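Local coordinates for Sys-1 protein (Caenorhabditis elegans, PDB 3C2G) that regulates transcription in the Wnt signaling asymmetry pathway as a beta-catenin homolog, binding the TCF factor POP-1 directly and activating or repressing target genes, at residues A[77-82]-A[137-142]; A[404-409]-A[468-473]; A[575-580]-A[613-618]. All coordinates share one frame; numbering follows the deposited sequence.

How the contacts relate
The three contacts follow one another along the chain, contact 1 closing before contact 2 opens and contact 2 before contact 3, and they share no helix. Contact 1 pairs helices 71-90 and 134-150, contact 2 pairs helices 388-409 and 457-472, and contact 3 sets the end of helix 563-579 against the turn after helix 603-613. Contact 1 lies across the chain's centre from the other two, with centres about 63 Å from contact 2 and 87 Å from contact 3; contacts 2 and 3 have centres about 32 Å apart. This spread is that of an elongated, all-helical armadillo domain, in which contacts 1 and 2 join neighbouring helices and contact 3 lies at the C-terminal end.

Contact 1 (A[77-82]-A[137-142]); sequences LWYNLL and ANQVFQ
One face of the Tyr79 ring is met by the side-chain amide of Gln139, whose OE1 lies over the rim and not the centre, 3.2 Å from Tyr79 CD1. Amide and ring planes are 39° apart, and NE2 lies nearer the phenol end, 3.7 Å from Tyr79 CE1. The tyrosine offers this face because its CG is anti to the backbone N (chi1 -178°), which brings the ring out to the neighbouring helix; the glutamine chain, bent at chi2, crosses it at about a right angle. Beside this amide-ring contact, Leu82 CD1 touches Val140 CG2 at 3.8 Å, and both side chains also rest on Ile119 of helix 115-122. Helices 71-90 and 134-150 run side by side, their local axes 9.9 Å apart and inclined by 17°, a near-parallel stacking of the sort that builds the armadillo superhelix. Further along helix 71-90, Gln139 also touches Asp83 and Arg86. A serine in place of Tyr79 would take away the ring against which the glutamine amide lies, and the amide would probably lose its cover there and be freer to turn. As modelled, Gln139 OE1 stands 3.1 Å from Tyr79 O, two acceptors that cannot bond to each other, so the assignment of amide oxygen and nitrogen is doubtful. As built, no hydrogen bond joins the two segments; with the amide turned over, NE2 could probably donate to Tyr79 O.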
# COMPACT_ATOMS: atom_id res chain seq x y z
N LEU A 77 0.12 5.18 45.61
CA LEU A 77 -1.34 5.12 45.59
C LEU A 77 -1.82 4.79 44.18
O LEU A 77 -2.51 3.78 43.98
CB LEU A 77 -1.94 6.45 46.07
CG LEU A 77 -3.45 6.65 45.99
CD1 LEU A 77 -4.20 5.73 46.93
CD2 LEU A 77 -3.79 8.09 46.29
N TRP A 78 -1.41 5.62 43.22
CA TRP A 78 -1.80 5.46 41.81
C TRP A 78 -1.35 4.13 41.20
O TRP A 78 -2.09 3.53 40.41
CB TRP A 78 -1.32 6.64 40.96
CG TRP A 78 -1.83 7.98 41.44
CD1 TRP A 78 -2.88 8.21 42.30
CD2 TRP A 78 -1.33 9.27 41.08
NE1 TRP A 78 -3.05 9.57 42.49
CE2 TRP A 78 -2.12 10.24 41.74
CE3 TRP A 78 -0.29 9.71 40.24
CZ2 TRP A 78 -1.90 11.61 41.62
CZ3 TRP A 78 -0.07 11.08 40.11
CH2 TRP A 78 -0.87 12.02 40.80
N TYR A 79 -0.18 3.64 41.57
CA TYR A 79 0.26 2.36 41.04
C TYR A 79 -0.75 1.28 41.38
O TYR A 79 -1.03 0.40 40.56
CB TYR A 79 1.65 1.96 41.53
CG TYR A 79 2.12 0.66 40.94
CD1 TYR A 79 2.78 0.63 39.70
CD2 TYR A 79 1.89 -0.56 41.59
CE1 TYR A 79 3.20 -0.57 39.14
CE2 TYR A 79 2.31 -1.77 41.03
CZ TYR A 79 2.97 -1.77 39.80
OH TYR A 79 3.41 -2.95 39.25
N ASN A 80 -1.30 1.34 42.60
CA ASN A 80 -2.30 0.37 43.06
C ASN A 80 -3.61 0.49 42.30
O ASN A 80 -4.14 -0.50 41.79
CB ASN A 80 -2.54 0.51 44.56
CG ASN A 80 -1.47 -0.16 45.40
OD1 ASN A 80 -1.71 -1.22 45.97
ND2 ASN A 80 -0.28 0.44 45.47
N LEU A 81 -4.14 1.71 42.23
CA LEU A 81 -5.38 1.99 41.52
C LEU A 81 -5.26 1.71 40.01
O LEU A 81 -6.18 1.15 39.40
CB LEU A 81 -5.82 3.43 41.76
CG LEU A 81 -5.97 3.90 43.21
CD1 LEU A 81 -6.21 5.39 43.26
CD2 LEU A 81 -7.08 3.17 43.95
N LEU A 82 -4.13 2.07 39.41
CA LEU A 82 -3.94 1.83 37.99
C LEU A 82 -3.81 0.35 37.70
O LEU A 82 -4.22 -0.11 36.64
CB LEU A 82 -2.76 2.62 37.43
CG LEU A 82 -2.95 4.14 37.50
CD1 LEU A 82 -1.66 4.89 37.18
CD2 LEU A 82 -4.10 4.59 36.60
N ALA A 137 3.27 5.53 34.51
CA ALA A 137 3.26 5.72 33.06
C ALA A 137 3.17 4.39 32.32
O ALA A 137 2.31 4.21 31.44
CB ALA A 137 4.51 6.47 32.63
N ASN A 138 4.04 3.45 32.68
CA ASN A 138 4.11 2.18 31.95
C ASN A 138 2.82 1.41 32.07
O ASN A 138 2.41 0.70 31.16
CB ASN A 138 5.29 1.33 32.44
CG ASN A 138 5.34 -0.03 31.75
OD1 ASN A 138 5.20 -1.08 32.39
ND2 ASN A 138 5.51 -0.01 30.41
N GLN A 139 2.16 1.59 33.20
CA GLN A 139 0.90 0.93 33.46
C GLN A 139 -0.26 1.54 32.66
O GLN A 139 -1.13 0.82 32.19
CB GLN A 139 0.60 0.99 34.95
CG GLN A 139 -0.16 -0.20 35.42
CD GLN A 139 0.17 -0.56 36.82
OE1 GLN A 139 0.24 0.31 37.71
NE2 GLN A 139 0.39 -1.86 37.05
N VAL A 140 -0.26 2.85 32.51
CA VAL A 140 -1.27 3.52 31.70
C VAL A 140 -1.14 3.16 30.20
O VAL A 140 -2.15 2.98 29.51
CB VAL A 140 -1.24 5.03 31.93
CG1 VAL A 140 -2.16 5.75 30.94
CG2 VAL A 140 -1.64 5.35 33.38
N PHE A 141 0.10 3.03 29.71
CA PHE A 141 0.33 2.53 28.34
C PHE A 141 -0.23 1.12 28.15
O PHE A 141 -0.78 0.83 27.10
CB PHE A 141 1.81 2.58 27.93
CG PHE A 141 2.29 3.96 27.58
CD1 PHE A 141 1.71 4.67 26.53
CD2 PHE A 141 3.32 4.55 28.29
CE1 PHE A 141 2.15 5.94 26.20
CE2 PHE A 141 3.75 5.82 27.98
CZ PHE A 141 3.17 6.52 26.92
N GLN A 142 -0.09 0.27 29.16
CA GLN A 142 -0.70 -1.07 29.08
C GLN A 142 -2.24 -1.05 29.08
O GLN A 142 -2.87 -1.92 28.47
CB GLN A 142 -0.21 -1.95 30.22
CG GLN A 142 1.12 -2.62 29.98
CD GLN A 142 1.71 -3.17 31.26
OE1 GLN A 142 1.45 -4.32 31.63
NE2 GLN A 142 2.47 -2.34 31.97

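Contact 2 (A[404-409]-A[468-473]); sequences TLNNFL and FILLLR
Leu470 reaches across to Asn406 with its CD1 methyl, which lies 3.7 Å from Asn406 CB and equally close to the carbonyl oxygen of the same residue. The two side chains meet at about a right angle, the methyl lying against CB and extending over the start of the amide. That amide has its polar partner outside the two segments: Asn406 OD1 is hydrogen-bonded to the hydroxyl of Ser467, a polar link between the same two helices beside the aliphatic packing. One turn on, Leu409 continues the contact. Its CD1 sits between two leucines, 3.9 Å from Leu470 CB and 3.9 Å from Leu471 CD2. Leu471 comes in from the flank, with CG anti to its carbonyl carbon (chi1 -81°), which brings CG and CD2 against Leu409 CD1. All four touching residues are buried. Helices 388-409 and 457-472 pass each other at 33° with local axes 9.8 Å apart, an inclination in keeping with the gradual twist of an armadillo superhelix. Toward the start of 404-409 the packing slackens: Leu405 points at the partner segment but approaches it only loosely, its CD2 lying 4.5 Å from Leu471 CD1, and it also packs on Phe434. Asn407, turned away from 468-473, looks to a different surface, where its OD1 is hydrogen-bonded to the backbone of the bound POP-1 peptide. On the far side of 468-473, Leu472 is buried against Val531 and Leu532 of helix 515-535, while Arg473 is exposed to solvent.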
# COMPACT_ATOMS: atom_id res chain seq x y z
N THR A 404 7.34 -0.65 -16.60
CA THR A 404 8.54 0.16 -16.59
C THR A 404 9.18 0.17 -17.98
O THR A 404 9.59 1.24 -18.45
CB THR A 404 9.55 -0.35 -15.57
OG1 THR A 404 8.90 -0.48 -14.30
CG2 THR A 404 10.74 0.61 -15.45
N LEU A 405 9.24 -0.99 -18.62
CA LEU A 405 9.76 -1.10 -19.98
C LEU A 405 9.04 -0.15 -20.92
O LEU A 405 9.68 0.57 -21.67
CB LEU A 405 9.67 -2.54 -20.52
CG LEU A 405 10.22 -2.80 -21.95
CD1 LEU A 405 11.69 -2.45 -22.04
CD2 LEU A 405 10.00 -4.25 -22.41
N ASN A 406 7.72 -0.14 -20.83
CA ASN A 406 6.88 0.64 -21.72
C ASN A 406 7.07 2.14 -21.55
O ASN A 406 7.03 2.88 -22.53
CB ASN A 406 5.41 0.25 -21.55
CG ASN A 406 5.13 -1.21 -21.95
OD1 ASN A 406 5.99 -1.90 -22.51
ND2 ASN A 406 3.92 -1.68 -21.66
N ASN A 407 7.30 2.57 -20.32
CA ASN A 407 7.66 3.97 -20.05
C ASN A 407 9.00 4.40 -20.65
O ASN A 407 9.18 5.57 -20.96
CB ASN A 407 7.61 4.28 -18.55
CG ASN A 407 6.19 4.25 -18.00
OD1 ASN A 407 5.22 4.41 -18.75
ND2 ASN A 407 6.06 4.02 -16.69
N PHE A 408 9.91 3.44 -20.84
CA PHE A 408 11.17 3.70 -21.55
C PHE A 408 10.99 3.79 -23.07
O PHE A 408 11.50 4.70 -23.70
CB PHE A 408 12.21 2.61 -21.27
CG PHE A 408 12.81 2.66 -19.91
CD1 PHE A 408 13.38 3.83 -19.43
CD2 PHE A 408 12.83 1.53 -19.12
CE1 PHE A 408 13.93 3.87 -18.17
CE2 PHE A 408 13.39 1.56 -17.85
CZ PHE A 408 13.94 2.74 -17.37
N LEU A 409 10.28 2.82 -23.65
CA LEU A 409 10.25 2.67 -25.11
C LEU A 409 9.64 3.86 -25.84
O LEU A 409 9.90 4.06 -27.02
CB LEU A 409 9.59 1.35 -25.51
CG LEU A 409 10.29 0.06 -25.07
CD1 LEU A 409 9.43 -1.19 -25.26
CD2 LEU A 409 11.64 -0.10 -25.76
N PHE A 468 4.66 -5.60 -26.66
CA PHE A 468 4.91 -6.07 -28.01
C PHE A 468 4.65 -4.97 -29.03
O PHE A 468 5.45 -4.78 -29.94
CB PHE A 468 4.06 -7.30 -28.33
CG PHE A 468 4.57 -8.56 -27.70
CD1 PHE A 468 5.86 -9.00 -27.95
CD2 PHE A 468 3.76 -9.32 -26.85
CE1 PHE A 468 6.34 -10.17 -27.36
CE2 PHE A 468 4.25 -10.49 -26.25
CZ PHE A 468 5.53 -10.92 -26.51
N ILE A 469 3.55 -4.25 -28.86
CA ILE A 469 3.26 -3.10 -29.69
C ILE A 469 4.46 -2.15 -29.73
O ILE A 469 4.97 -1.84 -30.80
CB ILE A 469 2.00 -2.35 -29.20
CG1 ILE A 469 0.75 -3.18 -29.49
CG2 ILE A 469 1.89 -0.98 -29.88
CD1 ILE A 469 -0.48 -2.74 -28.71
N LEU A 470 4.93 -1.72 -28.56
CA LEU A 470 6.03 -0.76 -28.50
C LEU A 470 7.37 -1.31 -28.98
O LEU A 470 8.12 -0.62 -29.67
CB LEU A 470 6.16 -0.20 -27.09
CG LEU A 470 4.94 0.57 -26.57
CD1 LEU A 470 5.18 1.04 -25.13
CD2 LEU A 470 4.57 1.73 -27.49
N LEU A 471 7.69 -2.55 -28.60
CA LEU A 471 8.92 -3.18 -29.08
C LEU A 471 8.96 -3.23 -30.60
O LEU A 471 9.98 -2.89 -31.20
CB LEU A 471 9.09 -4.58 -28.51
CG LEU A 471 9.65 -4.65 -27.09
CD1 LEU A 471 9.45 -6.04 -26.51
CD2 LEU A 471 11.11 -4.23 -27.03
N LEU A 472 7.85 -3.60 -31.23
CA LEU A 472 7.82 -3.78 -32.67
C LEU A 472 7.78 -2.45 -33.42
O LEU A 472 8.03 -2.42 -34.60
CB LEU A 472 6.65 -4.67 -33.11
CG LEU A 472 6.57 -6.11 -32.59
CD1 LEU A 472 5.28 -6.72 -33.04
CD2 LEU A 472 7.74 -6.99 -33.01
N ARG A 473 7.49 -1.36 -32.72
CA ARG A 473 7.49 -0.04 -33.34
C ARG A 473 8.81 0.68 -33.09
O ARG A 473 8.98 1.83 -33.49
CB ARG A 473 6.33 0.79 -32.82
CG ARG A 473 5.02 0.46 -33.48
CD ARG A 473 3.86 1.07 -32.72
NE ARG A 473 3.81 2.52 -32.85
CZ ARG A 473 3.16 3.33 -32.03
NH1 ARG A 473 2.48 2.84 -30.99
NH2 ARG A 473 3.18 4.65 -32.25

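Contact 3 (A[575-580]-A[613-618]); sequences KILEHC and LSRFPE
Leu577, near the end of helix 563-579, receives the aliphatic part of Arg615: its CD1 lies 3.7 Å from Arg615 CB and its CB 3.8 Å from Arg615 CD, the two chains sliding past each other in opposite directions. The same CD1 methyl meets the Phe616 ring obliquely, 4.0 Å from CZ. Arg615 and Phe616 project from a type I beta turn spanning Leu613 to Phe616, which follows helix 603-613 and brings the C-terminal end of the armadillo domain against helix 563-579. At Glu578 the contact becomes polar. The arginine, bent at chi2 (-89°), reaches in toward the helix past the Leu577 side chain, and one guanidinium face comes to rest over the backbone of Leu577 and Glu578, with NH1 3.5 Å from Glu578 CA. Glu578 OE1 forms a long salt bridge to Arg615 NH2 at 3.6 Å; the stronger partner of this guanidinium is Asp574, which forms a salt bridge with NE. His579 turns away from the turn, and its ND1 donates to Lys575 O at 3.0 Å, within its own helix.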
# COMPACT_ATOMS: atom_id res chain seq x y z
N LYS A 575 -7.67 -6.25 -44.44
CA LYS A 575 -6.43 -6.98 -44.68
C LYS A 575 -6.57 -8.49 -44.49
O LYS A 575 -5.90 -9.27 -45.17
CB LYS A 575 -5.31 -6.42 -43.81
CG LYS A 575 -4.79 -5.07 -44.27
CD LYS A 575 -3.74 -4.54 -43.33
CE LYS A 575 -3.21 -3.18 -43.77
NZ LYS A 575 -2.48 -3.26 -45.07
N ILE A 576 -7.44 -8.91 -43.57
CA ILE A 576 -7.71 -10.34 -43.40
C ILE A 576 -8.40 -10.91 -44.66
O ILE A 576 -8.08 -12.01 -45.11
CB ILE A 576 -8.53 -10.67 -42.12
CG1 ILE A 576 -7.70 -10.42 -40.86
CG2 ILE A 576 -8.99 -12.12 -42.12
CD1 ILE A 576 -8.55 -10.24 -39.62
N LEU A 577 -9.34 -10.15 -45.22
CA LEU A 577 -10.12 -10.62 -46.36
C LEU A 577 -9.34 -10.58 -47.66
O LEU A 577 -9.64 -11.33 -48.58
CB LEU A 577 -11.44 -9.87 -46.47
CG LEU A 577 -12.35 -10.07 -45.26
CD1 LEU A 577 -13.64 -9.28 -45.39
CD2 LEU A 577 -12.66 -11.55 -45.04
N GLU A 578 -8.33 -9.71 -47.74
CA GLU A 578 -7.42 -9.69 -48.88
C GLU A 578 -6.66 -11.01 -49.00
O GLU A 578 -6.35 -11.44 -50.10
CB GLU A 578 -6.43 -8.52 -48.76
CG GLU A 578 -5.60 -8.22 -50.03
CD GLU A 578 -4.74 -6.94 -49.89
OE1 GLU A 578 -5.27 -5.89 -49.42
OE2 GLU A 578 -3.53 -6.98 -50.26
N HIS A 579 -6.39 -11.66 -47.87
CA HIS A 579 -5.65 -12.93 -47.88
C HIS A 579 -6.49 -14.18 -47.57
O HIS A 579 -6.13 -15.29 -47.95
CB HIS A 579 -4.41 -12.86 -46.98
CG HIS A 579 -3.51 -11.71 -47.28
ND1 HIS A 579 -3.52 -10.53 -46.56
CD2 HIS A 579 -2.56 -11.54 -48.24
CE1 HIS A 579 -2.63 -9.70 -47.06
NE2 HIS A 579 -2.03 -10.28 -48.08
N CYS A 580 -7.62 -14.00 -46.89
CA CYS A 580 -8.55 -15.11 -46.66
C CYS A 580 -9.94 -14.69 -47.11
O CYS A 580 -10.80 -14.41 -46.27
CB CYS A 580 -8.57 -15.53 -45.19
SG CYS A 580 -6.93 -15.89 -44.51
N LEU A 613 -16.47 -2.88 -47.44
CA LEU A 613 -17.81 -3.20 -47.97
C LEU A 613 -17.78 -4.06 -49.25
O LEU A 613 -18.54 -5.03 -49.38
CB LEU A 613 -18.60 -1.91 -48.21
CG LEU A 613 -20.12 -2.00 -48.41
CD1 LEU A 613 -20.83 -2.47 -47.14
CD2 LEU A 613 -20.67 -0.65 -48.87
N SER A 614 -16.88 -3.71 -50.17
CA SER A 614 -16.78 -4.41 -51.46
C SER A 614 -16.38 -5.89 -51.34
O SER A 614 -16.47 -6.63 -52.32
CB SER A 614 -15.82 -3.68 -52.40
OG SER A 614 -14.47 -3.86 -52.00
N ARG A 615 -15.93 -6.31 -50.16
CA ARG A 615 -15.49 -7.69 -49.95
C ARG A 615 -16.66 -8.67 -49.82
O ARG A 615 -16.52 -9.86 -50.13
CB ARG A 615 -14.62 -7.80 -48.69
CG ARG A 615 -13.43 -6.86 -48.64
CD ARG A 615 -12.19 -7.45 -49.27
NE ARG A 615 -11.04 -6.60 -49.03
CZ ARG A 615 -9.87 -6.72 -49.66
NH1 ARG A 615 -9.71 -7.67 -50.58
NH2 ARG A 615 -8.87 -5.90 -49.38
N PHE A 616 -17.80 -8.16 -49.36
CA PHE A 616 -18.92 -9.02 -48.97
C PHE A 616 -19.86 -9.40 -50.11
O PHE A 616 -19.92 -8.71 -51.12
CB PHE A 616 -19.67 -8.36 -47.81
CG PHE A 616 -18.89 -8.34 -46.54
CD1 PHE A 616 -19.03 -9.36 -45.61
CD2 PHE A 616 -17.95 -7.34 -46.30
CE1 PHE A 616 -18.28 -9.37 -44.45
CE2 PHE A 616 -17.20 -7.34 -45.15
CZ PHE A 616 -17.36 -8.36 -44.22
N PRO A 617 -20.58 -10.53 -49.96
CA PRO A 617 -21.62 -10.84 -50.95
C PRO A 617 -22.64 -9.71 -51.08
O PRO A 617 -22.76 -8.86 -50.18
CB PRO A 617 -22.27 -12.11 -50.39
CG PRO A 617 -21.26 -12.71 -49.51
CD PRO A 617 -20.50 -11.57 -48.91
N GLU A 618 -23.37 -9.69 -52.19
CA GLU A 618 -24.37 -8.65 -52.44
C GLU A 618 -25.64 -8.87 -51.62
O GLU A 618 -26.34 -7.91 -51.29
CB GLU A 618 -24.69 -8.54 -53.94
CG GLU A 618 -25.35 -7.21 -54.35
CD GLU A 618 -24.72 -5.99 -53.65
OE1 GLU A 618 -23.52 -5.70 -53.90
OE2 GLU A 618 -25.42 -5.34 -52.85